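Local coordinates for protein IAA acetyltransferase (Bacillus cereus ATCC 14579, PDB 1Y9K) that probably transfers an acetyl group to an amine, as a GNAT-family N-acetyltransferase, at residues Y52-I64 with H85-E99. Residues are numbered along the deposited sequence; the frame is centred on the assembly and turned at random.
Sequences YVLLETRPKTMEI and HAVETAKGYGMSKLE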
ATOM      1  N   TYR A  52       0.970  -5.718   2.764  1.00 34.36           N
ATOM      2  CA  TYR A  52       1.322  -4.305   2.844  1.00 34.30           C
ATOM      3  C   TYR A  52       2.733  -4.126   3.432  1.00 34.08           C
ATOM      4  O   TYR A  52       3.219  -4.978   4.180  1.00 34.46           O
ATOM      5  CB  TYR A  52       0.265  -3.487   3.605  1.00 34.51           C
ATOM      6  CG  TYR A  52       0.246  -3.649   5.123  1.00 35.16           C
ATOM      7  CD1 TYR A  52       1.161  -2.968   5.932  1.00 35.53           C
ATOM      8  CD2 TYR A  52      -0.718  -4.452   5.751  1.00 34.88           C
ATOM      9  CE1 TYR A  52       1.134  -3.095   7.326  1.00 34.93           C
ATOM     10  CE2 TYR A  52      -0.756  -4.584   7.140  1.00 34.22           C
ATOM     11  CZ  TYR A  52       0.176  -3.903   7.914  1.00 35.02           C
ATOM     12  OH  TYR A  52       0.154  -4.028   9.277  1.00 36.12           O
ATOM     13  N   VAL A  53       3.389  -3.033   3.056  1.00 33.27           N
ATOM     14  CA  VAL A  53       4.715  -2.685   3.550  1.00 32.29           C
ATOM     15  C   VAL A  53       4.610  -1.295   4.177  1.00 32.44           C
ATOM     16  O   VAL A  53       4.146  -0.339   3.536  1.00 31.60           O
ATOM     17  CB  VAL A  53       5.788  -2.687   2.411  1.00 32.31           C
ATOM     18  CG1 VAL A  53       7.181  -2.338   2.939  1.00 31.42           C
ATOM     19  CG2 VAL A  53       5.831  -4.023   1.710  1.00 30.94           C
ATOM     20  N   LEU A  54       5.023  -1.209   5.445  1.00 32.51           N
ATOM     21  CA  LEU A  54       5.143   0.052   6.178  1.00 32.33           C
ATOM     22  C   LEU A  54       6.586   0.513   6.172  1.00 32.51           C
ATOM     23  O   LEU A  54       7.490  -0.283   6.388  1.00 33.24           O
ATOM     24  CB  LEU A  54       4.675  -0.123   7.619  1.00 31.93           C
ATOM     25  CG  LEU A  54       3.164  -0.151   7.812  1.00 31.37           C
ATOM     26  CD1 LEU A  54       2.817  -0.373   9.269  1.00 29.98           C
ATOM     27  CD2 LEU A  54       2.536   1.140   7.304  1.00 31.64           C
ATOM     28  N   LEU A  55       6.804   1.795   5.888  1.00 32.53           N
ATOM     29  CA  LEU A  55       8.135   2.384   5.987  1.00 32.03           C
ATOM     30  C   LEU A  55       8.086   3.614   6.886  1.00 32.36           C
ATOM     31  O   LEU A  55       7.181   4.437   6.763  1.00 32.35           O
ATOM     32  CB  LEU A  55       8.661   2.751   4.603  1.00 31.96           C
ATOM     33  CG  LEU A  55      10.085   3.306   4.459  1.00 32.44           C
ATOM     34  CD1 LEU A  55      11.120   2.244   4.802  1.00 31.95           C
ATOM     35  CD2 LEU A  55      10.323   3.862   3.060  1.00 31.41           C
ATOM     36  N   GLU A  56       9.048   3.720   7.800  1.00 32.67           N
ATOM     37  CA  GLU A  56       9.185   4.899   8.653  1.00 33.04           C
ATOM     38  C   GLU A  56       9.963   5.980   7.911  1.00 33.17           C
ATOM     39  O   GLU A  56      11.102   5.761   7.479  1.00 33.13           O
ATOM     40  CB  GLU A  56       9.856   4.550   9.987  1.00 32.98           C
ATOM     41  CG  GLU A  56       9.583   5.579  11.080  1.00 33.27           C
ATOM     42  CD  GLU A  56      10.300   5.280  12.387  1.00 33.38           C
ATOM     43  OE1 GLU A  56      10.896   4.195  12.534  1.00 33.22           O
ATOM     44  OE2 GLU A  56      10.260   6.143  13.279  1.00 34.00           O
ATOM     45  N   THR A  57       9.344   7.147   7.768  1.00 33.54           N
ATOM     46  CA  THR A  57       9.835   8.162   6.844  1.00 33.90           C
ATOM     47  C   THR A  57      10.307   9.430   7.574  1.00 34.62           C
ATOM     48  O   THR A  57      11.447   9.482   8.060  1.00 34.91           O
ATOM     49  CB  THR A  57       8.773   8.478   5.756  1.00 33.78           C
ATOM     50  OG1 THR A  57       7.556   8.900   6.378  1.00 33.64           O
ATOM     51  CG2 THR A  57       8.482   7.226   4.910  1.00 33.77           C
ATOM     52  N   ARG A  58       9.441  10.444   7.624  1.00 34.87           N
ATOM     53  CA  ARG A  58       9.659  11.638   8.429  1.00 35.18           C
ATOM     54  C   ARG A  58       9.419  11.286   9.899  1.00 35.17           C
ATOM     55  O   ARG A  58       8.899  10.205  10.185  1.00 35.25           O
ATOM     56  CB  ARG A  58       8.714  12.755   7.984  1.00 35.21           C
ATOM     57  CG  ARG A  58       9.141  13.475   6.727  1.00 37.11           C
ATOM     58  CD  ARG A  58       8.480  14.854   6.635  1.00 41.05           C
ATOM     59  NE  ARG A  58       8.061  15.125   5.266  1.00 45.29           N
ATOM     60  CZ  ARG A  58       6.993  15.845   4.928  1.00 49.23           C
ATOM     61  NH1 ARG A  58       6.217  16.392   5.858  1.00 50.56           N
ATOM     62  NH2 ARG A  58       6.690  16.011   3.646  1.00 51.56           N
ATOM     63  N   PRO A  59       9.803  12.182  10.841  1.00 35.17           N
ATOM     64  CA  PRO A  59       9.601  11.895  12.263  1.00 35.47           C
ATOM     65  C   PRO A  59       8.178  11.463  12.602  1.00 35.69           C
ATOM     66  O   PRO A  59       7.217  12.106  12.163  1.00 36.23           O
ATOM     67  CB  PRO A  59       9.917  13.233  12.935  1.00 35.19           C
ATOM     68  CG  PRO A  59      10.900  13.861  12.042  1.00 34.95           C
ATOM     69  CD  PRO A  59      10.455  13.493  10.653  1.00 35.25           C
ATOM     70  N   LYS A  60       8.059  10.371  13.360  1.00 35.62           N
ATOM     71  CA  LYS A  60       6.770   9.892  13.886  1.00 35.91           C
ATOM     72  C   LYS A  60       5.773   9.552  12.766  1.00 35.58           C
ATOM     73  O   LYS A  60       4.553   9.493  12.989  1.00 35.61           O
ATOM     74  CB  LYS A  60       6.166  10.905  14.889  1.00 36.49           C
ATOM     75  CG  LYS A  60       6.960  11.114  16.196  1.00 37.12           C
ATOM     76  CD  LYS A  60       6.981   9.828  17.003  1.00 39.83           C
ATOM     77  CE  LYS A  60       7.991   9.856  18.162  1.00 41.45           C
ATOM     78  NZ  LYS A  60       8.522   8.462  18.409  1.00 40.47           N
ATOM     79  N   THR A  61       6.319   9.309  11.574  1.00 34.97           N
ATOM     80  CA  THR A  61       5.537   9.060  10.373  1.00 34.12           C
ATOM     81  C   THR A  61       5.886   7.718   9.734  1.00 33.37           C
ATOM     82  O   THR A  61       7.058   7.420   9.487  1.00 33.33           O
ATOM     83  CB  THR A  61       5.743  10.196   9.331  1.00 34.09           C
ATOM     84  OG1 THR A  61       5.511  11.464   9.954  1.00 35.23           O
ATOM     85  CG2 THR A  61       4.790  10.048   8.151  1.00 33.48           C
HETATM   86  N   MSE A  62       4.858   6.917   9.466  1.00 32.70           N
HETATM   87  CA  MSE A  62       4.991   5.771   8.574  1.00 31.83           C
HETATM   88  C   MSE A  62       4.186   5.985   7.285  1.00 32.62           C
HETATM   89  O   MSE A  62       3.194   6.731   7.259  1.00 32.41           O
HETATM   90  CB  MSE A  62       4.613   4.452   9.270  1.00 31.74           C
HETATM   91  CG  MSE A  62       5.661   3.986  10.314  1.00 31.14           C
HETATM   92 SE   MSE A  62       5.503   2.341  11.075  1.00 29.54          SE
HETATM   93  CE  MSE A  62       3.852   2.278  11.621  1.00 29.35           C
ATOM     94  N   GLU A  63       4.644   5.345   6.212  1.00 32.81           N
ATOM     95  CA  GLU A  63       3.919   5.322   4.968  1.00 33.27           C
ATOM     96  C   GLU A  63       3.682   3.896   4.499  1.00 33.17           C
ATOM     97  O   GLU A  63       4.592   3.069   4.551  1.00 33.78           O
ATOM     98  CB  GLU A  63       4.682   6.076   3.888  1.00 33.54           C
ATOM     99  CG  GLU A  63       3.885   6.192   2.594  1.00 35.49           C
ATOM    100  CD  GLU A  63       4.507   7.135   1.587  1.00 37.84           C
ATOM    101  OE1 GLU A  63       5.370   7.965   1.969  1.00 38.72           O
ATOM    102  OE2 GLU A  63       4.113   7.040   0.404  1.00 39.57           O
ATOM    103  N   ILE A  64       2.463   3.623   4.034  1.00 32.75           N
ATOM    104  CA  ILE A  64       2.159   2.388   3.314  1.00 32.21           C
ATOM    105  C   ILE A  64       2.740   2.465   1.900  1.00 32.07           C
ATOM    106  O   ILE A  64       2.182   3.130   1.022  1.00 31.57           O
ATOM    107  CB  ILE A  64       0.649   2.095   3.275  1.00 31.90           C
ATOM    108  CG1 ILE A  64       0.091   2.056   4.708  1.00 31.71           C
ATOM    109  CG2 ILE A  64       0.406   0.768   2.583  1.00 31.76           C
ATOM    110  CD1 ILE A  64      -1.423   2.196   4.824  1.00 29.23           C
ATOM    111  N   HIS A  85      -5.324  -2.860   9.831  1.00 43.45           N
ATOM    112  CA  HIS A  85      -4.137  -3.470  10.452  1.00 43.33           C
ATOM    113  C   HIS A  85      -2.890  -2.588  10.362  1.00 43.27           C
ATOM    114  O   HIS A  85      -2.119  -2.509  11.326  1.00 43.54           O
ATOM    115  CB  HIS A  85      -3.858  -4.848   9.845  1.00 43.23           C
ATOM    116  CG  HIS A  85      -2.888  -5.686  10.626  1.00 42.46           C
ATOM    117  ND1 HIS A  85      -1.536  -5.419  10.676  1.00 42.07           N
ATOM    118  CD2 HIS A  85      -3.071  -6.819  11.347  1.00 42.00           C
ATOM    119  CE1 HIS A  85      -0.930  -6.338  11.406  1.00 40.91           C
ATOM    120  NE2 HIS A  85      -1.839  -7.201  11.824  1.00 40.44           N
ATOM    121  N   ALA A  86      -2.690  -1.941   9.213  1.00 42.79           N
ATOM    122  CA  ALA A  86      -1.608  -0.967   9.049  1.00 42.23           C
ATOM    123  C   ALA A  86      -1.714   0.182  10.060  1.00 42.28           C
ATOM    124  O   ALA A  86      -0.712   0.547  10.693  1.00 41.90           O
ATOM    125  CB  ALA A  86      -1.568  -0.435   7.622  1.00 41.82           C
ATOM    126  N   VAL A  87      -2.926   0.736  10.205  1.00 42.23           N
ATOM    127  CA  VAL A  87      -3.213   1.818  11.156  1.00 42.31           C
ATOM    128  C   VAL A  87      -2.857   1.391  12.586  1.00 42.93           C
ATOM    129  O   VAL A  87      -2.149   2.117  13.300  1.00 42.82           O
ATOM    130  CB  VAL A  87      -4.710   2.276  11.086  1.00 42.47           C
ATOM    131  CG1 VAL A  87      -5.064   3.240  12.224  1.00 41.58           C
ATOM    132  CG2 VAL A  87      -5.042   2.906   9.721  1.00 41.79           C
ATOM    133  N   GLU A  88      -3.342   0.210  12.987  1.00 43.45           N
ATOM    134  CA  GLU A  88      -3.083  -0.336  14.321  1.00 44.18           C
ATOM    135  C   GLU A  88      -1.607  -0.626  14.568  1.00 43.81           C
ATOM    136  O   GLU A  88      -1.097  -0.373  15.653  1.00 43.85           O
ATOM    137  CB  GLU A  88      -3.934  -1.588  14.594  1.00 44.74           C
ATOM    138  CG  GLU A  88      -5.414  -1.282  14.849  1.00 46.96           C
ATOM    139  CD  GLU A  88      -5.622  -0.080  15.775  1.00 49.30           C
ATOM    140  OE1 GLU A  88      -5.253  -0.182  16.969  1.00 50.29           O
ATOM    141  OE2 GLU A  88      -6.150   0.963  15.308  1.00 50.20           O
ATOM    142  N   THR A  89      -0.930  -1.145  13.553  1.00 43.52           N
ATOM    143  CA  THR A  89       0.498  -1.416  13.645  1.00 43.31           C
ATOM    144  C   THR A  89       1.285  -0.122  13.830  1.00 43.41           C
ATOM    145  O   THR A  89       2.233  -0.071  14.614  1.00 43.85           O
ATOM    146  CB  THR A  89       0.972  -2.178  12.406  1.00 43.19           C
ATOM    147  OG1 THR A  89       0.238  -3.402  12.313  1.00 43.00           O
ATOM    148  CG2 THR A  89       2.459  -2.478  12.473  1.00 43.08           C
ATOM    149  N   ALA A  90       0.861   0.921  13.125  1.00 43.26           N
ATOM    150  CA  ALA A  90       1.503   2.226  13.151  1.00 43.21           C
ATOM    151  C   ALA A  90       1.346   2.964  14.482  1.00 43.35           C
ATOM    152  O   ALA A  90       2.290   3.609  14.952  1.00 43.14           O
ATOM    153  CB  ALA A  90       0.999   3.090  11.974  1.00 43.41           C
ATOM    154  N   LYS A  91       0.154   2.884  15.073  1.00 43.54           N
ATOM    155  CA  LYS A  91      -0.075   3.376  16.435  1.00 43.87           C
ATOM    156  C   LYS A  91       0.856   2.647  17.392  1.00 43.68           C
ATOM    157  O   LYS A  91       1.566   3.273  18.178  1.00 43.72           O
ATOM    158  CB  LYS A  91      -1.525   3.153  16.871  1.00 44.15           C
ATOM    159  CG  LYS A  91      -2.544   4.030  16.176  1.00 45.51           C
ATOM    160  CD  LYS A  91      -3.958   3.594  16.531  1.00 48.56           C
ATOM    161  CE  LYS A  91      -4.999   4.534  15.918  1.00 50.33           C
ATOM    162  NZ  LYS A  91      -6.341   3.868  15.792  1.00 52.02           N
ATOM    163  N   GLY A  92       0.850   1.317  17.295  1.00 43.72           N
ATOM    164  CA  GLY A  92       1.709   0.442  18.092  1.00 43.49           C
ATOM    165  C   GLY A  92       3.164   0.868  18.136  1.00 43.38           C
ATOM    166  O   GLY A  92       3.803   0.776  19.186  1.00 43.71           O
ATOM    167  N   TYR A  93       3.685   1.340  17.002  1.00 42.98           N
ATOM    168  CA  TYR A  93       5.076   1.801  16.914  1.00 42.28           C
ATOM    169  C   TYR A  93       5.309   3.223  17.440  1.00 41.52           C
ATOM    170  O   TYR A  93       6.435   3.720  17.435  1.00 41.40           O
ATOM    171  CB  TYR A  93       5.621   1.624  15.490  1.00 42.47           C
ATOM    172  CG  TYR A  93       6.077   0.202  15.221  1.00 43.43           C
ATOM    173  CD1 TYR A  93       5.300  -0.668  14.458  1.00 43.77           C
ATOM    174  CD2 TYR A  93       7.276  -0.287  15.760  1.00 44.38           C
ATOM    175  CE1 TYR A  93       5.704  -1.982  14.222  1.00 43.48           C
ATOM    176  CE2 TYR A  93       7.691  -1.601  15.533  1.00 43.70           C
ATOM    177  CZ  TYR A  93       6.897  -2.441  14.761  1.00 43.83           C
ATOM    178  OH  TYR A  93       7.296  -3.737  14.519  1.00 43.57           O
ATOM    179  N   GLY A  94       4.241   3.869  17.904  1.00 40.83           N
ATOM    180  CA  GLY A  94       4.337   5.210  18.468  1.00 39.92           C
ATOM    181  C   GLY A  94       4.262   6.333  17.447  1.00 39.67           C
ATOM    182  O   GLY A  94       4.572   7.485  17.768  1.00 39.79           O
HETATM  183  N   MSE A  95       3.851   6.010  16.221  1.00 38.86           N
HETATM  184  CA  MSE A  95       3.673   7.021  15.172  1.00 38.19           C
HETATM  185  C   MSE A  95       2.421   7.877  15.397  1.00 38.41           C
HETATM  186  O   MSE A  95       1.422   7.415  15.976  1.00 37.99           O
HETATM  187  CB  MSE A  95       3.632   6.383  13.767  1.00 37.44           C
HETATM  188  CG  MSE A  95       4.781   5.413  13.456  1.00 35.27           C
HETATM  189 SE   MSE A  95       6.393   6.169  13.223  1.00 27.14          SE
HETATM  190  CE  MSE A  95       7.139   5.874  14.809  1.00 33.10           C
ATOM    191  N   SER A  96       2.490   9.122  14.933  1.00 38.67           N
ATOM    192  CA  SER A  96       1.348  10.028  14.978  1.00 39.49           C
ATOM    193  C   SER A  96       0.762  10.320  13.583  1.00 39.82           C
ATOM    194  O   SER A  96      -0.310  10.918  13.474  1.00 40.17           O
ATOM    195  CB  SER A  96       1.732  11.335  15.679  1.00 39.63           C
ATOM    196  OG  SER A  96       2.660  12.067  14.896  1.00 40.51           O
ATOM    197  N   LYS A  97       1.458   9.891  12.529  1.00 39.72           N
ATOM    198  CA  LYS A  97       1.024  10.152  11.155  1.00 39.53           C
ATOM    199  C   LYS A  97       1.219   8.913  10.273  1.00 38.68           C
ATOM    200  O   LYS A  97       2.293   8.308  10.267  1.00 38.38           O
ATOM    201  CB  LYS A  97       1.783  11.359  10.572  1.00 39.50           C
ATOM    202  CG  LYS A  97       1.146  11.983   9.334  1.00 40.51           C
ATOM    203  CD  LYS A  97       1.921  13.216   8.839  1.00 41.05           C
ATOM    204  CE  LYS A  97       0.985  14.222   8.159  1.00 43.56           C
ATOM    205  NZ  LYS A  97       1.456  14.657   6.796  1.00 44.64           N
ATOM    206  N   LEU A  98       0.164   8.536   9.550  1.00 37.94           N
ATOM    207  CA  LEU A  98       0.240   7.484   8.537  1.00 37.32           C
ATOM    208  C   LEU A  98      -0.073   8.047   7.147  1.00 37.11           C
ATOM    209  O   LEU A  98      -1.067   8.746   6.968  1.00 36.83           O
ATOM    210  CB  LEU A  98      -0.684   6.301   8.880  1.00 37.08           C
ATOM    211  CG  LEU A  98      -0.565   5.027   8.021  1.00 37.18           C
ATOM    212  CD1 LEU A  98       0.823   4.361   8.092  1.00 35.04           C
ATOM    213  CD2 LEU A  98      -1.659   4.030   8.371  1.00 37.05           C
ATOM    214  N   GLU A  99       0.799   7.753   6.184  1.00 37.15           N
ATOM    215  CA  GLU A  99       0.630   8.198   4.799  1.00 37.29           C
ATOM    216  C   GLU A  99       0.511   7.038   3.817  1.00 37.15           C
ATOM    217  O   GLU A  99       1.017   5.934   4.042  1.00 36.90           O
ATOM    218  CB  GLU A  99       1.761   9.133   4.376  1.00 36.88           C
ATOM    219  CG  GLU A  99       1.877  10.382   5.272  1.00 38.54           C
ATOM    220  CD  GLU A  99       2.894  11.391   4.778  1.00 38.94           C
ATOM    221  OE1 GLU A  99       3.888  10.998   4.150  1.00 40.75           O
ATOM    222  OE2 GLU A  99       2.708  12.598   5.029  1.00 44.94           O
TER
HETATM  223  O   HOH W   1       6.144   9.651   4.096  1.00 36.25           O
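Met-62 and Leu-98 pair in register where strand 61-69 runs parallel to strand 97-103. Helix 78-92 links them, giving a beta-alpha-beta crossover of the GNAT fold. The ladder starts at Lys-60 O, which accepts from both Ser-96 N (2.9 Å) and Lys-97 N. It continues through Met-62 N to Lys-97 O, Glu-99 N to Met-62 O (2.8 Å) and Ile-64 N to Glu-99 O.

On the helix-covered face, Ala-86 CB sits over one face of the Tyr-52 ring, 3.9 Å from its centroid, a CH-pi contact. Tyr-52 CG stands between the backbone N and the carbonyl carbon (chi1 75°), and the ring reaches the helix. There the Tyr-52 hydroxyl meets the His-85 ring edge in plane, with OH to ND1 a 2.6 Å hydrogen bond. Ala-86 CB also meets Ile-64 CD1 at 3.8 Å. Leu-54 CD2 packs against Leu-98 CD1. Further along, the selenomethionines Met-62 and Met-95 cross at about a right angle, CG to CG 3.6 Å. The selenium of Met-62 lies obliquely by the Tyr-93 ring. After the helix, Gly-94 forms a Schellman motif that turns the chain back to the sheet.

On the other face of the sheet, that of Thr-61, Glu-63 and Glu-99, Thr-61 and Lys-97 lie side by side. Glu-99 OE2 takes Lys-97 NZ on its anti lone pair. Glu-63 is salt-bridged to Arg-148, which probably eases its closeness to Glu-99. One water donates to Glu-63 OE1 and Glu-99 OE1.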